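Local structure of putative gamma-glutamylcyclotransferase PH0828 (Pyrococcus horikoshii, 1V30) at residues R9-G14 with V59-V64; D35-Y40 with V86-G91; T79-V84 with W96-K101. The protein is of unproven function but is probably a gamma-glutamylcyclotransferase of the AIG2-like family. All blocks are in the same frame, centred on the assembly; numbering follows the deposited sequence.

Contact 1 of 3, residues R9-G14 with V59-V64; sequences RIAVYG and VEVYEV
Ile10 and Tyr62 face each other as an antiparallel hydrogen-bonded pair: Ile10 N donates to Tyr62 O at 2.9 Å and Tyr62 N returns the bond to Ile10 O. Val12 and Glu60 form the next such pair, with Val12 N 3.0 Å from Glu60 O, while Ala11 and Val61 make the non-hydrogen-bonded pair in between. Tyr62 CB lies 4.1 Å from Ile10 CG1; CG stands anti to its own carbonyl carbon (chi1 -64°), which lays the ring back along the strand, so that CD1 and then CE1 come beside Val12 CG2, CE1 at 3.9 Å. At the tip, Tyr62 OH donates to Glu60 OE1 over 2.6 Å, a short bond at the ring's edge that ties the hydroxyl to the carboxylate; the same carboxylate also holds Arg17 through OE2. On the same face, away from the ring and toward the end of the strand, Ile10 CD1 reaches Val64 CG1. On the other face Ala11 CB meets Val59 CB at 4.0 Å and the aliphatic part of Arg9 lies against Val61, CG to CG1 3.7 Å. Past the strand, the backbone N of Tyr13, in the substrate loop inferred by similarity, binds a sulfonate-bearing buffer molecule, probably from the crystallisation liquor. Strand 56-64 is the middle of three antiparallel strands, between 8-12 and 30-37; helix 66-72 packs on Ile10 and Val64 through Phe69.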
loop_
_atom_site.group_PDB
_atom_site.type_symbol
_atom_site.label_atom_id
_atom_site.label_comp_id
_atom_site.label_asym_id
_atom_site.label_seq_id
_atom_site.Cartn_x
_atom_site.Cartn_y
_atom_site.Cartn_z
ATOM N N ARG A 9 -3.751 13.131 0.859
ATOM C CA ARG A 9 -4.491 11.883 0.993
ATOM C C ARG A 9 -3.679 10.782 0.316
ATOM O O ARG A 9 -3.287 10.925 -0.845
ATOM C CB ARG A 9 -5.864 12.012 0.322
ATOM C CG ARG A 9 -6.807 10.851 0.590
ATOM C CD ARG A 9 -8.188 11.104 -0.010
ATOM N NE ARG A 9 -8.822 12.293 0.553
ATOM C CZ ARG A 9 -9.183 13.362 -0.152
ATOM N NH1 ARG A 9 -8.981 13.405 -1.464
ATOM N NH2 ARG A 9 -9.745 14.396 0.459
ATOM N N ILE A 10 -3.409 9.697 1.040
ATOM C CA ILE A 10 -2.646 8.586 0.478
ATOM C C ILE A 10 -3.396 7.264 0.618
ATOM O O ILE A 10 -4.224 7.102 1.522
ATOM C CB ILE A 10 -1.252 8.437 1.153
ATOM C CG1 ILE A 10 -1.411 8.080 2.632
ATOM C CG2 ILE A 10 -0.457 9.735 1.002
ATOM C CD1 ILE A 10 -0.095 7.845 3.348
ATOM N N ALA A 11 -3.107 6.332 -0.285
ATOM C CA ALA A 11 -3.726 5.010 -0.286
ATOM C C ALA A 11 -2.583 4.007 -0.237
ATOM O O ALA A 11 -1.792 3.900 -1.184
ATOM C CB ALA A 11 -4.547 4.816 -1.550
ATOM N N VAL A 12 -2.490 3.278 0.873
ATOM C CA VAL A 12 -1.418 2.310 1.054
ATOM C C VAL A 12 -1.917 0.871 1.063
ATOM O O VAL A 12 -2.930 0.545 1.691
ATOM C CB VAL A 12 -0.611 2.625 2.341
ATOM C CG1 VAL A 12 0.024 4.010 2.211
ATOM C CG2 VAL A 12 -1.513 2.572 3.577
ATOM N N TYR A 13 -1.201 0.015 0.342
ATOM C CA TYR A 13 -1.564 -1.389 0.197
ATOM C C TYR A 13 -0.589 -2.357 0.842
ATOM O O TYR A 13 -0.892 -3.543 0.962
ATOM C CB TYR A 13 -1.642 -1.736 -1.290
ATOM C CG TYR A 13 -0.347 -1.440 -2.032
ATOM C CD1 TYR A 13 -0.142 -0.209 -2.659
ATOM C CD2 TYR A 13 0.682 -2.387 -2.093
ATOM C CE1 TYR A 13 1.060 0.067 -3.337
ATOM C CE2 TYR A 13 1.883 -2.118 -2.763
ATOM C CZ TYR A 13 2.061 -0.894 -3.384
ATOM O OH TYR A 13 3.224 -0.664 -4.087
ATOM N N GLY A 14 0.573 -1.868 1.253
ATOM C CA GLY A 14 1.557 -2.775 1.804
ATOM C C GLY A 14 2.283 -2.386 3.066
ATOM O O GLY A 14 1.712 -2.391 4.155
ATOM N N VAL A 59 -6.615 -1.178 -0.103
ATOM C CA VAL A 59 -5.800 -0.119 0.465
ATOM C C VAL A 59 -6.442 0.458 1.713
ATOM O O VAL A 59 -7.640 0.286 1.959
ATOM C CB VAL A 59 -5.610 1.068 -0.522
ATOM C CG1 VAL A 59 -4.829 0.623 -1.739
ATOM C CG2 VAL A 59 -6.973 1.647 -0.919
ATOM N N GLU A 60 -5.613 1.123 2.507
ATOM C CA GLU A 60 -6.049 1.843 3.691
ATOM C C GLU A 60 -5.803 3.284 3.266
ATOM O O GLU A 60 -4.713 3.612 2.787
ATOM C CB GLU A 60 -5.177 1.500 4.896
ATOM C CG GLU A 60 -5.522 0.176 5.544
ATOM C CD GLU A 60 -4.502 -0.261 6.575
ATOM O OE1 GLU A 60 -3.800 0.600 7.143
ATOM O OE2 GLU A 60 -4.415 -1.478 6.820
ATOM N N VAL A 61 -6.808 4.139 3.414
ATOM C CA VAL A 61 -6.668 5.532 3.012
ATOM C C VAL A 61 -6.476 6.439 4.222
ATOM O O VAL A 61 -7.235 6.367 5.195
ATOM C CB VAL A 61 -7.899 5.997 2.207
ATOM C CG1 VAL A 61 -7.676 7.410 1.681
ATOM C CG2 VAL A 61 -8.153 5.039 1.055
ATOM N N TYR A 62 -5.455 7.289 4.150
ATOM C CA TYR A 62 -5.128 8.210 5.231
ATOM C C TYR A 62 -4.969 9.642 4.760
ATOM O O TYR A 62 -4.710 9.905 3.582
ATOM C CB TYR A 62 -3.802 7.831 5.898
ATOM C CG TYR A 62 -3.772 6.500 6.596
ATOM C CD1 TYR A 62 -3.600 5.318 5.878
ATOM C CD2 TYR A 62 -3.927 6.420 7.978
ATOM C CE1 TYR A 62 -3.580 4.086 6.519
ATOM C CE2 TYR A 62 -3.911 5.196 8.630
ATOM C CZ TYR A 62 -3.737 4.035 7.897
ATOM O OH TYR A 62 -3.734 2.818 8.532
ATOM N N GLU A 63 -5.123 10.564 5.703
ATOM C CA GLU A 63 -4.910 11.980 5.450
ATOM C C GLU A 63 -3.664 12.258 6.280
ATOM O O GLU A 63 -3.651 11.994 7.485
ATOM C CB GLU A 63 -6.063 12.840 5.980
ATOM C CG GLU A 63 -7.387 12.688 5.255
ATOM C CD GLU A 63 -8.373 13.782 5.633
ATOM O OE1 GLU A 63 -9.565 13.666 5.283
ATOM O OE2 GLU A 63 -7.952 14.764 6.279
ATOM N N VAL A 64 -2.611 12.760 5.642
ATOM C CA VAL A 64 -1.366 13.059 6.343
ATOM C C VAL A 64 -0.959 14.499 6.056
ATOM O O VAL A 64 -1.309 15.043 5.010
ATOM C CB VAL A 64 -0.220 12.125 5.878
ATOM C CG1 VAL A 64 -0.626 10.675 6.056
ATOM C CG2 VAL A 64 0.130 12.403 4.421
#

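Contact 2 of 3, residues D35-Y40 with V86-G91; sequences DWIEGY and VSTKFG
Asp35, on strand 30-37, reaches across to a type I beta turn, Thr88 to Gly91, which joins the two strands of the hairpin 81-86 and 93-98. The polar link is a hydrogen bond from Lys89 N to Asp35 OD2, 2.8 Å long, with the donor above the carboxylate plane, 38° out of it. The carboxylate gets there because CG is turned anti to the backbone N of Asp35 (chi1 -165°); its other oxygen, OD1, takes a weak bond from Trp36 N, so the two oxygens serve different segments. A glycine in place of Asp35 would probably leave the Lys89 amide without this acceptor and the turn less firmly tied to the strand. The opposite charge of Lys89 probably favours the same group: its extended chain slides past the carboxylate in the opposite direction, and Lys89 NZ stays 4.4 Å from Asp35 OD1, too far for a salt bridge. One water spans the gap further along, donating to both Trp36 O and Ser87 O. Apolar contacts come from Ile37, whose CG2 touches Val86 CB at 4.0 Å, while its CD1 touches Ser87 O at 3.4 Å and has Val86 CG2 and Thr88 CG2 on the same side. Tyr40, beyond the corner at Glu38 and Gly39, brings CE1 to Val86 CG1, and its hydroxyl bonds Glu97. Within the turn Thr88 OG1 accepts from Phe90 N, an ST turn, and donates to Gly91 O at 2.6 Å, meeting a lone pair in the carbonyl plane.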
loop_
_atom_site.group_PDB
_atom_site.type_symbol
_atom_site.label_atom_id
_atom_site.label_comp_id
_atom_site.label_asym_id
_atom_site.label_seq_id
_atom_site.Cartn_x
_atom_site.Cartn_y
_atom_site.Cartn_z
ATOM N N ASP A 35 -10.436 0.786 1.198
ATOM C CA ASP A 35 -11.122 0.857 -0.078
ATOM C C ASP A 35 -10.435 -0.115 -1.026
ATOM O O ASP A 35 -9.443 -0.753 -0.660
ATOM C CB ASP A 35 -11.054 2.287 -0.623
ATOM C CG ASP A 35 -12.033 2.536 -1.758
ATOM O OD1 ASP A 35 -12.924 1.691 -1.996
ATOM O OD2 ASP A 35 -11.914 3.598 -2.406
ATOM N N TRP A 36 -10.979 -0.244 -2.229
ATOM C CA TRP A 36 -10.406 -1.120 -3.239
ATOM C C TRP A 36 -10.112 -0.306 -4.490
ATOM O O TRP A 36 -10.962 0.454 -4.963
ATOM C CB TRP A 36 -11.362 -2.263 -3.590
ATOM C CG TRP A 36 -11.558 -3.267 -2.497
ATOM C CD1 TRP A 36 -12.477 -3.216 -1.493
ATOM C CD2 TRP A 36 -10.814 -4.479 -2.300
ATOM N NE1 TRP A 36 -12.358 -4.321 -0.683
ATOM C CE2 TRP A 36 -11.342 -5.113 -1.156
ATOM C CE3 TRP A 36 -9.751 -5.089 -2.982
ATOM C CZ2 TRP A 36 -10.845 -6.331 -0.674
ATOM C CZ3 TRP A 36 -9.255 -6.300 -2.504
ATOM C CH2 TRP A 36 -9.805 -6.908 -1.359
ATOM N N ILE A 37 -8.903 -0.455 -5.014
ATOM C CA ILE A 37 -8.501 0.261 -6.216
ATOM C C ILE A 37 -8.551 -0.706 -7.394
ATOM O O ILE A 37 -7.892 -1.746 -7.389
ATOM C CB ILE A 37 -7.061 0.816 -6.087
ATOM C CG1 ILE A 37 -6.902 1.569 -4.760
ATOM C CG2 ILE A 37 -6.754 1.743 -7.261
ATOM C CD1 ILE A 37 -7.851 2.739 -4.583
ATOM N N GLU A 38 -9.348 -0.368 -8.401
ATOM C CA GLU A 38 -9.473 -1.209 -9.582
ATOM C C GLU A 38 -8.289 -0.981 -10.513
ATOM O O GLU A 38 -7.736 0.115 -10.565
ATOM C CB GLU A 38 -10.780 -0.887 -10.319
ATOM C CG GLU A 38 -12.033 -1.365 -9.602
ATOM C CD GLU A 38 -12.190 -2.875 -9.648
ATOM O OE1 GLU A 38 -13.045 -3.410 -8.911
ATOM O OE2 GLU A 38 -11.464 -3.529 -10.428
ATOM N N GLY A 39 -7.892 -2.023 -11.236
ATOM C CA GLY A 39 -6.791 -1.896 -12.176
ATOM C C GLY A 39 -5.398 -2.135 -11.626
ATOM O O GLY A 39 -4.412 -1.717 -12.233
ATOM N N TYR A 40 -5.304 -2.805 -10.481
ATOM C CA TYR A 40 -4.006 -3.093 -9.885
ATOM C C TYR A 40 -3.885 -4.526 -9.388
ATOM O O TYR A 40 -4.859 -5.128 -8.941
ATOM C CB TYR A 40 -3.714 -2.146 -8.715
ATOM C CG TYR A 40 -3.127 -0.815 -9.122
ATOM C CD1 TYR A 40 -3.946 0.273 -9.422
ATOM C CD2 TYR A 40 -1.748 -0.652 -9.234
ATOM C CE1 TYR A 40 -3.400 1.495 -9.826
ATOM C CE2 TYR A 40 -1.194 0.559 -9.638
ATOM C CZ TYR A 40 -2.024 1.626 -9.933
ATOM O OH TYR A 40 -1.468 2.814 -10.343
ATOM N N VAL A 86 -4.724 7.846 -7.627
ATOM C CA VAL A 86 -5.791 6.873 -7.784
ATOM C C VAL A 86 -7.078 7.421 -7.191
ATOM O O VAL A 86 -7.061 8.290 -6.316
ATOM C CB VAL A 86 -5.462 5.526 -7.079
ATOM C CG1 VAL A 86 -4.223 4.905 -7.697
ATOM C CG2 VAL A 86 -5.255 5.741 -5.590
ATOM N N SER A 87 -8.204 6.921 -7.679
ATOM C CA SER A 87 -9.488 7.359 -7.157
ATOM C C SER A 87 -9.876 6.463 -5.985
ATOM O O SER A 87 -9.626 5.259 -6.015
ATOM C CB SER A 87 -10.567 7.261 -8.239
ATOM O OG SER A 87 -10.326 8.173 -9.295
ATOM N N THR A 88 -10.446 7.056 -4.944
ATOM C CA THR A 88 -10.919 6.296 -3.791
ATOM C C THR A 88 -12.275 6.887 -3.449
ATOM O O THR A 88 -12.612 7.980 -3.909
ATOM C CB THR A 88 -10.010 6.433 -2.548
ATOM O OG1 THR A 88 -10.314 7.647 -1.851
ATOM C CG2 THR A 88 -8.546 6.421 -2.953
ATOM N N LYS A 89 -13.055 6.182 -2.639
ATOM C CA LYS A 89 -14.370 6.688 -2.275
ATOM C C LYS A 89 -14.288 7.897 -1.353
ATOM O O LYS A 89 -15.307 8.507 -1.028
ATOM C CB LYS A 89 -15.205 5.581 -1.632
ATOM C CG LYS A 89 -14.609 4.969 -0.391
ATOM C CD LYS A 89 -15.433 3.760 0.008
ATOM C CE LYS A 89 -14.872 3.079 1.230
ATOM N NZ LYS A 89 -15.636 1.838 1.509
ATOM N N PHE A 90 -13.074 8.248 -0.939
ATOM C CA PHE A 90 -12.869 9.407 -0.077
ATOM C C PHE A 90 -12.265 10.543 -0.891
ATOM O O PHE A 90 -11.983 11.613 -0.355
ATOM C CB PHE A 90 -11.917 9.078 1.076
ATOM C CG PHE A 90 -12.298 7.856 1.848
ATOM C CD1 PHE A 90 -11.641 6.649 1.628
ATOM C CD2 PHE A 90 -13.317 7.907 2.791
ATOM C CE1 PHE A 90 -11.995 5.507 2.341
ATOM C CE2 PHE A 90 -13.679 6.769 3.508
ATOM C CZ PHE A 90 -13.015 5.567 3.281
ATOM N N GLY A 91 -12.071 10.300 -2.183
ATOM C CA GLY A 91 -11.481 11.301 -3.055
ATOM C C GLY A 91 -10.142 10.832 -3.599
ATOM O O GLY A 91 -9.652 9.762 -3.235
HETATM O O HOH W 1 -11.315 3.262 -6.082
#

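Contact 3 of 3, residues T79-V84 with W96-K101; sequences TGYRLV and WEWGSK
Arg82 and Glu97 form the hydrogen-bonded pair of an antiparallel beta hairpin, strands 81-86 and 93-98: Arg82 N donates to Glu97 O at 2.8 Å, and Glu97 N to Arg82 O. At the open end of the hairpin, Gly99 N donates to Gly80 O, also at 2.8 Å and in the carbonyl plane. Indole NE1 of Trp98 donates to Lys101 O. Two waters extend the polar network: one donates to Gly99 O and the other to Glu97 OE2, each weakly bonded to Arg82 NH2. Glu97 OE1 pairs with Lys52, and Val84 CG1 lies beside that carboxylate.

On the opposite face the contact is aromatic. Tyr81 and Trp98 make a T-shaped stack, planes at 70° and centroids 5.0 Å apart, in which Trp98 CE3 points onto the centre of the Tyr81 ring. Trp98 CG, anti to the backbone N (chi1 179°), swings the indole toward strand 81-86, and Gly80 O lies 3.2 Å above its plane; Trp98 CZ3 lies 3.5 Å from Gly80 CA. Tyr81 also touches Tyr13, of the substrate loop inferred by similarity, so this edge of the hairpin borders the probable pocket. Further along, Leu83 CD1 sits over the face of the Trp96 indole in a CH-pi contact, 3.9 Å from the centroid of its five-membered ring and 20° off the normal.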
loop_
_atom_site.group_PDB
_atom_site.type_symbol
_atom_site.label_atom_id
_atom_site.label_comp_id
_atom_site.label_asym_id
_atom_site.label_seq_id
_atom_site.Cartn_x
_atom_site.Cartn_y
_atom_site.Cartn_z
ATOM N N THR A 79 12.656 3.974 -3.212
ATOM C CA THR A 79 13.445 4.093 -4.441
ATOM C C THR A 79 12.817 3.480 -5.687
ATOM O O THR A 79 12.797 4.100 -6.753
ATOM C CB THR A 79 14.844 3.448 -4.265
ATOM O OG1 THR A 79 15.585 4.173 -3.282
ATOM C CG2 THR A 79 15.612 3.447 -5.582
ATOM N N GLY A 80 12.320 2.259 -5.558
ATOM C CA GLY A 80 11.741 1.580 -6.700
ATOM C C GLY A 80 10.288 1.877 -7.008
ATOM O O GLY A 80 9.757 1.366 -7.990
ATOM N N TYR A 81 9.644 2.696 -6.182
ATOM C CA TYR A 81 8.242 3.040 -6.392
ATOM C C TYR A 81 8.094 4.477 -6.884
ATOM O O TYR A 81 8.892 5.342 -6.540
ATOM C CB TYR A 81 7.449 2.899 -5.084
ATOM C CG TYR A 81 7.542 1.554 -4.394
ATOM C CD1 TYR A 81 8.633 1.236 -3.582
ATOM C CD2 TYR A 81 6.514 0.618 -4.515
ATOM C CE1 TYR A 81 8.692 0.016 -2.896
ATOM C CE2 TYR A 81 6.566 -0.606 -3.837
ATOM C CZ TYR A 81 7.653 -0.896 -3.030
ATOM O OH TYR A 81 7.685 -2.090 -2.336
ATOM N N ARG A 82 7.076 4.732 -7.694
ATOM C CA ARG A 82 6.838 6.085 -8.165
ATOM C C ARG A 82 5.418 6.482 -7.779
ATOM O O ARG A 82 4.509 5.654 -7.745
ATOM C CB ARG A 82 7.088 6.189 -9.677
ATOM C CG ARG A 82 8.574 6.095 -10.024
ATOM C CD ARG A 82 8.828 6.095 -11.525
ATOM N NE ARG A 82 8.176 4.967 -12.179
ATOM C CZ ARG A 82 8.429 4.566 -13.422
ATOM N NH1 ARG A 82 9.333 5.197 -14.162
ATOM N NH2 ARG A 82 7.771 3.537 -13.930
ATOM N N LEU A 83 5.249 7.760 -7.479
ATOM C CA LEU A 83 3.981 8.311 -7.031
ATOM C C LEU A 83 2.949 8.451 -8.141
ATOM O O LEU A 83 3.215 9.063 -9.171
ATOM C CB LEU A 83 4.245 9.677 -6.395
ATOM C CG LEU A 83 3.211 10.267 -5.443
ATOM C CD1 LEU A 83 3.185 9.451 -4.154
ATOM C CD2 LEU A 83 3.574 11.712 -5.139
ATOM N N VAL A 84 1.770 7.876 -7.929
ATOM C CA VAL A 84 0.688 7.972 -8.897
ATOM C C VAL A 84 -0.573 8.387 -8.155
ATOM O O VAL A 84 -0.622 8.355 -6.923
ATOM C CB VAL A 84 0.421 6.628 -9.621
ATOM C CG1 VAL A 84 1.664 6.193 -10.380
ATOM C CG2 VAL A 84 0.003 5.559 -8.622
ATOM N N TRP A 96 1.943 4.647 -4.048
ATOM C CA TRP A 96 3.294 4.351 -4.496
ATOM C C TRP A 96 3.268 3.085 -5.327
ATOM O O TRP A 96 3.177 1.977 -4.798
ATOM C CB TRP A 96 4.224 4.186 -3.298
ATOM C CG TRP A 96 4.618 5.494 -2.679
ATOM C CD1 TRP A 96 5.650 6.303 -3.062
ATOM C CD2 TRP A 96 3.979 6.155 -1.578
ATOM N NE1 TRP A 96 5.696 7.423 -2.265
ATOM C CE2 TRP A 96 4.680 7.359 -1.346
ATOM C CE3 TRP A 96 2.880 5.847 -0.763
ATOM C CZ2 TRP A 96 4.320 8.254 -0.334
ATOM C CZ3 TRP A 96 2.522 6.738 0.246
ATOM C CH2 TRP A 96 3.241 7.926 0.451
ATOM N N GLU A 97 3.343 3.274 -6.639
ATOM C CA GLU A 97 3.316 2.186 -7.601
ATOM C C GLU A 97 4.714 1.637 -7.871
ATOM O O GLU A 97 5.654 2.398 -8.097
ATOM C CB GLU A 97 2.699 2.707 -8.898
ATOM C CG GLU A 97 2.824 1.796 -10.097
ATOM C CD GLU A 97 2.242 2.439 -11.336
ATOM O OE1 GLU A 97 1.006 2.587 -11.394
ATOM O OE2 GLU A 97 3.025 2.816 -12.236
ATOM N N TRP A 98 4.856 0.315 -7.845
ATOM C CA TRP A 98 6.158 -0.282 -8.115
ATOM C C TRP A 98 6.513 0.075 -9.562
ATOM O O TRP A 98 5.706 -0.123 -10.472
ATOM C CB TRP A 98 6.100 -1.798 -7.909
ATOM C CG TRP A 98 7.390 -2.498 -8.199
ATOM C CD1 TRP A 98 7.594 -3.463 -9.137
ATOM C CD2 TRP A 98 8.651 -2.305 -7.539
ATOM N NE1 TRP A 98 8.896 -3.886 -9.106
ATOM C CE2 TRP A 98 9.571 -3.195 -8.136
ATOM C CE3 TRP A 98 9.095 -1.473 -6.500
ATOM C CZ2 TRP A 98 10.911 -3.277 -7.731
ATOM C CZ3 TRP A 98 10.430 -1.557 -6.096
ATOM C CH2 TRP A 98 11.320 -2.453 -6.713
ATOM N N GLY A 99 7.719 0.597 -9.765
ATOM C CA GLY A 99 8.131 1.030 -11.093
ATOM C C GLY A 99 8.850 0.071 -12.024
ATOM O O GLY A 99 9.388 0.494 -13.050
ATOM N N SER A 100 8.866 -1.213 -11.687
ATOM C CA SER A 100 9.523 -2.207 -12.529
ATOM C C SER A 100 8.662 -3.457 -12.584
ATOM O O SER A 100 7.525 -3.448 -12.123
ATOM C CB SER A 100 10.899 -2.556 -11.961
ATOM O OG SER A 100 11.747 -1.424 -11.961
ATOM N N LYS A 101 9.198 -4.524 -13.168
ATOM C CA LYS A 101 8.469 -5.781 -13.243
ATOM C C LYS A 101 8.259 -6.232 -11.804
ATOM O O LYS A 101 9.160 -6.104 -10.977
ATOM C CB LYS A 101 9.293 -6.847 -13.969
ATOM C CG LYS A 101 9.442 -6.674 -15.471
ATOM C CD LYS A 101 10.402 -7.732 -16.009
ATOM C CE LYS A 101 10.036 -8.185 -17.414
ATOM N NZ LYS A 101 10.035 -7.073 -18.402
HETATM O O HOH W 2 11.501 -0.036 -9.690
HETATM O O HOH W 3 9.497 1.457 -15.704
HETATM O O HOH W 4 5.274 2.283 -13.922
#

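Contacts 1 and 2 share a three-stranded antiparallel sheet through the neighbouring strands 56-64 and 30-37, their centres 10 Å apart; Val59 N to Asp35 O probably bonds the two. Contact 3 lies within the hairpin of strands 81-86 and 93-98, centred about 15 Å from contact 1 and 17 Å from contact 2, whose second segment is the loop of that same hairpin. Along the chain contact 2 crosses both others, while contact 1 closes before contact 3 opens. Hydroxyls bridge the parts: Tyr13 probably bonds Trp96 O, and Tyr40 Glu97. Both meet strand 93-98, while contact 2 holds the hairpin's loop against strand 30-37; the hairpin thus joins the sheet, strand 40-44 and the probable substrate loop.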